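Local atomic coordinates of cytidylate kinase-like family protein (Eubacterium ventriosum, PDB entry 3FDI), a protein that is of unknown function but, as a cytidylate kinase-like member of the P-loop NTPase clan, probably binds nucleotide and may phosphorylate it. Residues N117-F122 with I193-S198. Residues are numbered along the deposited sequence; the frame is centred on the assembly and turned at random.
Sequences NMISAF and IKYIDS
Helix-on-sheet packing, in which the last turn of helix 185-197 meets the start of strand 118-125, brings Ile-119 against Tyr-195 and Ile-196. The CB of Ile-119 is directed toward the helix, and its two branches are divided between successive helical residues. A chi1 of -55° sets CG1 anti to the carbonyl carbon and turns the CG2 methyl anti to the backbone N; this methyl rests obliquely beside the tyrosine ring, 3.9 Å from Tyr-195 CD2 and as near to CE2. The other branch bears on Ile-196, where Ile-119 CD1 lies 4.1 Å from Ile-196 CG1. A beta-branched strand residue can in this way serve two adjacent helical side chains. No hydrogen bond joins the segments, and the backbones stay apart, with Ile-119 CA and Ile-196 CA 7.2 Å from each other.

Parallel sheets of the P-loop NTPase kind are covered by helices on their faces, and here strand 118-125 runs between strands 8-13 and 176-180. Ile-196 also touches Ile-9 of strand 8-13 and Tyr-30 of helix 19-30, while Tyr-195 touches Ile-176 of strand 176-180. The hydroxyl of Tyr-195 is hydrogen-bonded through OH to Lys-179 O of the second subunit.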
ATOM      1  N   ASN B 117      25.655  -7.356 -13.691  1.00 43.67           N
ATOM      2  CA  ASN B 117      26.251  -6.069 -14.037  1.00 42.94           C
ATOM      3  C   ASN B 117      25.349  -4.821 -13.924  1.00 41.91           C
ATOM      4  O   ASN B 117      25.773  -3.699 -14.247  1.00 41.49           O
ATOM      5  CB  ASN B 117      26.752  -6.188 -15.467  1.00 42.90           C
ATOM      6  CG  ASN B 117      27.798  -7.265 -15.577  1.00 43.07           C
ATOM      7  OD1 ASN B 117      28.568  -7.438 -14.657  1.00 45.16           O
ATOM      8  ND2 ASN B 117      27.857  -7.952 -16.685  1.00 38.89           N
HETATM    9  N   MSE B 118      24.112  -5.015 -13.485  1.00 40.86           N
HETATM   10  CA  MSE B 118      23.186  -3.913 -13.393  1.00 40.56           C
HETATM   11  C   MSE B 118      23.159  -3.411 -11.940  1.00 40.04           C
HETATM   12  O   MSE B 118      23.101  -4.180 -11.008  1.00 40.23           O
HETATM   13  CB  MSE B 118      21.802  -4.328 -13.924  1.00 39.73           C
HETATM   14  CG  MSE B 118      20.773  -3.177 -13.946  1.00 40.24           C
HETATM   15 SE   MSE B 118      19.919  -2.852 -12.192  0.80 33.73          SE
HETATM   16  CE  MSE B 118      19.084  -4.547 -12.038  1.00 30.43           C
ATOM     17  N   ILE B 119      23.251  -2.100 -11.790  1.00 39.87           N
ATOM     18  CA  ILE B 119      23.003  -1.382 -10.533  1.00 38.96           C
ATOM     19  C   ILE B 119      21.770  -0.551 -10.723  1.00 37.06           C
ATOM     20  O   ILE B 119      21.534  -0.046 -11.818  1.00 35.80           O
ATOM     21  CB  ILE B 119      24.162  -0.448 -10.286  1.00 39.75           C
ATOM     22  CG1 ILE B 119      25.465  -1.252 -10.318  1.00 42.73           C
ATOM     23  CG2 ILE B 119      23.996   0.219  -9.003  1.00 41.00           C
ATOM     24  CD1 ILE B 119      26.211  -1.300 -11.773  1.00 46.84           C
ATOM     25  N   SER B 120      21.015  -0.328  -9.662  1.00 36.17           N
ATOM     26  CA  SER B 120      19.901   0.598  -9.741  1.00 36.01           C
ATOM     27  C   SER B 120      19.887   1.609  -8.628  1.00 35.33           C
ATOM     28  O   SER B 120      20.261   1.337  -7.512  1.00 35.27           O
ATOM     29  CB  SER B 120      18.576  -0.148  -9.735  1.00 35.93           C
ATOM     30  OG  SER B 120      18.467  -0.911  -8.554  1.00 39.51           O
ATOM     31  N   ALA B 121      19.353   2.775  -8.930  1.00 35.06           N
ATOM     32  CA  ALA B 121      19.392   3.901  -8.029  1.00 33.92           C
ATOM     33  C   ALA B 121      18.079   4.628  -8.220  1.00 34.89           C
ATOM     34  O   ALA B 121      17.598   4.790  -9.384  1.00 34.33           O
ATOM     35  CB  ALA B 121      20.624   4.800  -8.353  1.00 31.58           C
ATOM     36  N   PHE B 122      17.454   5.011  -7.105  1.00 34.88           N
ATOM     37  CA  PHE B 122      16.256   5.857  -7.155  1.00 34.87           C
ATOM     38  C   PHE B 122      16.606   7.244  -6.630  1.00 35.41           C
ATOM     39  O   PHE B 122      17.119   7.367  -5.537  1.00 36.40           O
ATOM     40  CB  PHE B 122      15.126   5.205  -6.378  1.00 35.71           C
ATOM     41  CG  PHE B 122      13.803   5.940  -6.496  1.00 33.86           C
ATOM     42  CD1 PHE B 122      13.328   6.705  -5.437  1.00 30.63           C
ATOM     43  CD2 PHE B 122      13.027   5.786  -7.628  1.00 33.42           C
ATOM     44  CE1 PHE B 122      12.184   7.409  -5.539  1.00 37.39           C
ATOM     45  CE2 PHE B 122      11.822   6.482  -7.754  1.00 34.53           C
ATOM     46  CZ  PHE B 122      11.391   7.306  -6.740  1.00 35.07           C
ATOM     47  N   ILE B 193      28.649   6.501  -8.330  1.00 39.83           N
ATOM     48  CA  ILE B 193      29.886   6.055  -8.973  1.00 40.44           C
ATOM     49  C   ILE B 193      30.769   5.259  -7.970  1.00 40.66           C
ATOM     50  O   ILE B 193      31.401   4.235  -8.304  1.00 40.48           O
ATOM     51  CB  ILE B 193      30.693   7.266  -9.494  1.00 41.32           C
ATOM     52  CG1 ILE B 193      29.993   7.939 -10.669  1.00 40.64           C
ATOM     53  CG2 ILE B 193      32.142   6.851  -9.830  1.00 40.22           C
ATOM     54  CD1 ILE B 193      30.492   9.337 -10.873  1.00 40.05           C
ATOM     55  N   LYS B 194      30.810   5.732  -6.740  1.00 40.70           N
ATOM     56  CA  LYS B 194      31.514   5.020  -5.677  1.00 40.90           C
ATOM     57  C   LYS B 194      30.886   3.654  -5.438  1.00 40.54           C
ATOM     58  O   LYS B 194      31.588   2.652  -5.350  1.00 40.22           O
ATOM     59  CB  LYS B 194      31.466   5.858  -4.396  1.00 41.91           C
ATOM     60  CG  LYS B 194      32.170   5.268  -3.146  1.00 44.99           C
ATOM     61  CD  LYS B 194      32.207   6.335  -2.040  1.00 49.22           C
ATOM     62  CE  LYS B 194      33.360   6.215  -1.049  1.00 51.71           C
ATOM     63  NZ  LYS B 194      34.724   6.445  -1.582  1.00 53.06           N
ATOM     64  N   TYR B 195      29.552   3.594  -5.354  1.00 39.75           N
ATOM     65  CA  TYR B 195      28.889   2.307  -5.214  1.00 40.00           C
ATOM     66  C   TYR B 195      29.344   1.355  -6.336  1.00 40.34           C
ATOM     67  O   TYR B 195      29.792   0.207  -6.095  1.00 40.03           O
ATOM     68  CB  TYR B 195      27.354   2.485  -5.237  1.00 39.65           C
ATOM     69  CG  TYR B 195      26.571   1.242  -4.927  1.00 39.78           C
ATOM     70  CD1 TYR B 195      26.102   0.990  -3.635  1.00 39.45           C
ATOM     71  CD2 TYR B 195      26.284   0.321  -5.901  1.00 39.39           C
ATOM     72  CE1 TYR B 195      25.362  -0.127  -3.341  1.00 40.39           C
ATOM     73  CE2 TYR B 195      25.539  -0.830  -5.594  1.00 40.34           C
ATOM     74  CZ  TYR B 195      25.086  -1.027  -4.306  1.00 41.53           C
ATOM     75  OH  TYR B 195      24.358  -2.146  -3.975  1.00 43.63           O
ATOM     76  N   ILE B 196      29.257   1.851  -7.560  1.00 40.71           N
ATOM     77  CA  ILE B 196      29.520   1.030  -8.768  1.00 41.38           C
ATOM     78  C   ILE B 196      30.955   0.538  -8.799  1.00 42.67           C
ATOM     79  O   ILE B 196      31.208  -0.657  -9.028  1.00 42.34           O
ATOM     80  CB  ILE B 196      29.218   1.828 -10.109  1.00 41.17           C
ATOM     81  CG1 ILE B 196      27.732   2.142 -10.214  1.00 38.93           C
ATOM     82  CG2 ILE B 196      29.689   1.063 -11.311  1.00 39.51           C
ATOM     83  CD1 ILE B 196      27.412   3.191 -11.221  1.00 37.06           C
ATOM     84  N   ASP B 197      31.887   1.456  -8.542  1.00 44.40           N
ATOM     85  CA  ASP B 197      33.306   1.154  -8.649  1.00 46.28           C
ATOM     86  C   ASP B 197      33.853   0.352  -7.462  1.00 47.38           C
ATOM     87  O   ASP B 197      34.907  -0.227  -7.536  1.00 47.37           O
ATOM     88  CB  ASP B 197      34.114   2.449  -8.823  1.00 46.51           C
ATOM     89  CG  ASP B 197      33.708   3.256 -10.078  1.00 47.55           C
ATOM     90  OD1 ASP B 197      33.093   2.724 -11.030  1.00 44.46           O
ATOM     91  OD2 ASP B 197      34.012   4.463 -10.099  1.00 52.83           O
ATOM     92  N   SER B 198      33.133   0.302  -6.362  1.00 49.63           N
ATOM     93  CA  SER B 198      33.587  -0.466  -5.214  1.00 50.86           C
ATOM     94  C   SER B 198      32.881  -1.820  -5.216  1.00 51.88           C
ATOM     95  O   SER B 198      32.837  -2.516  -4.230  1.00 52.33           O
ATOM     96  CB  SER B 198      33.275   0.303  -3.962  1.00 50.00           C
ATOM     97  OG  SER B 198      31.890   0.269  -3.776  1.00 54.30           O
TER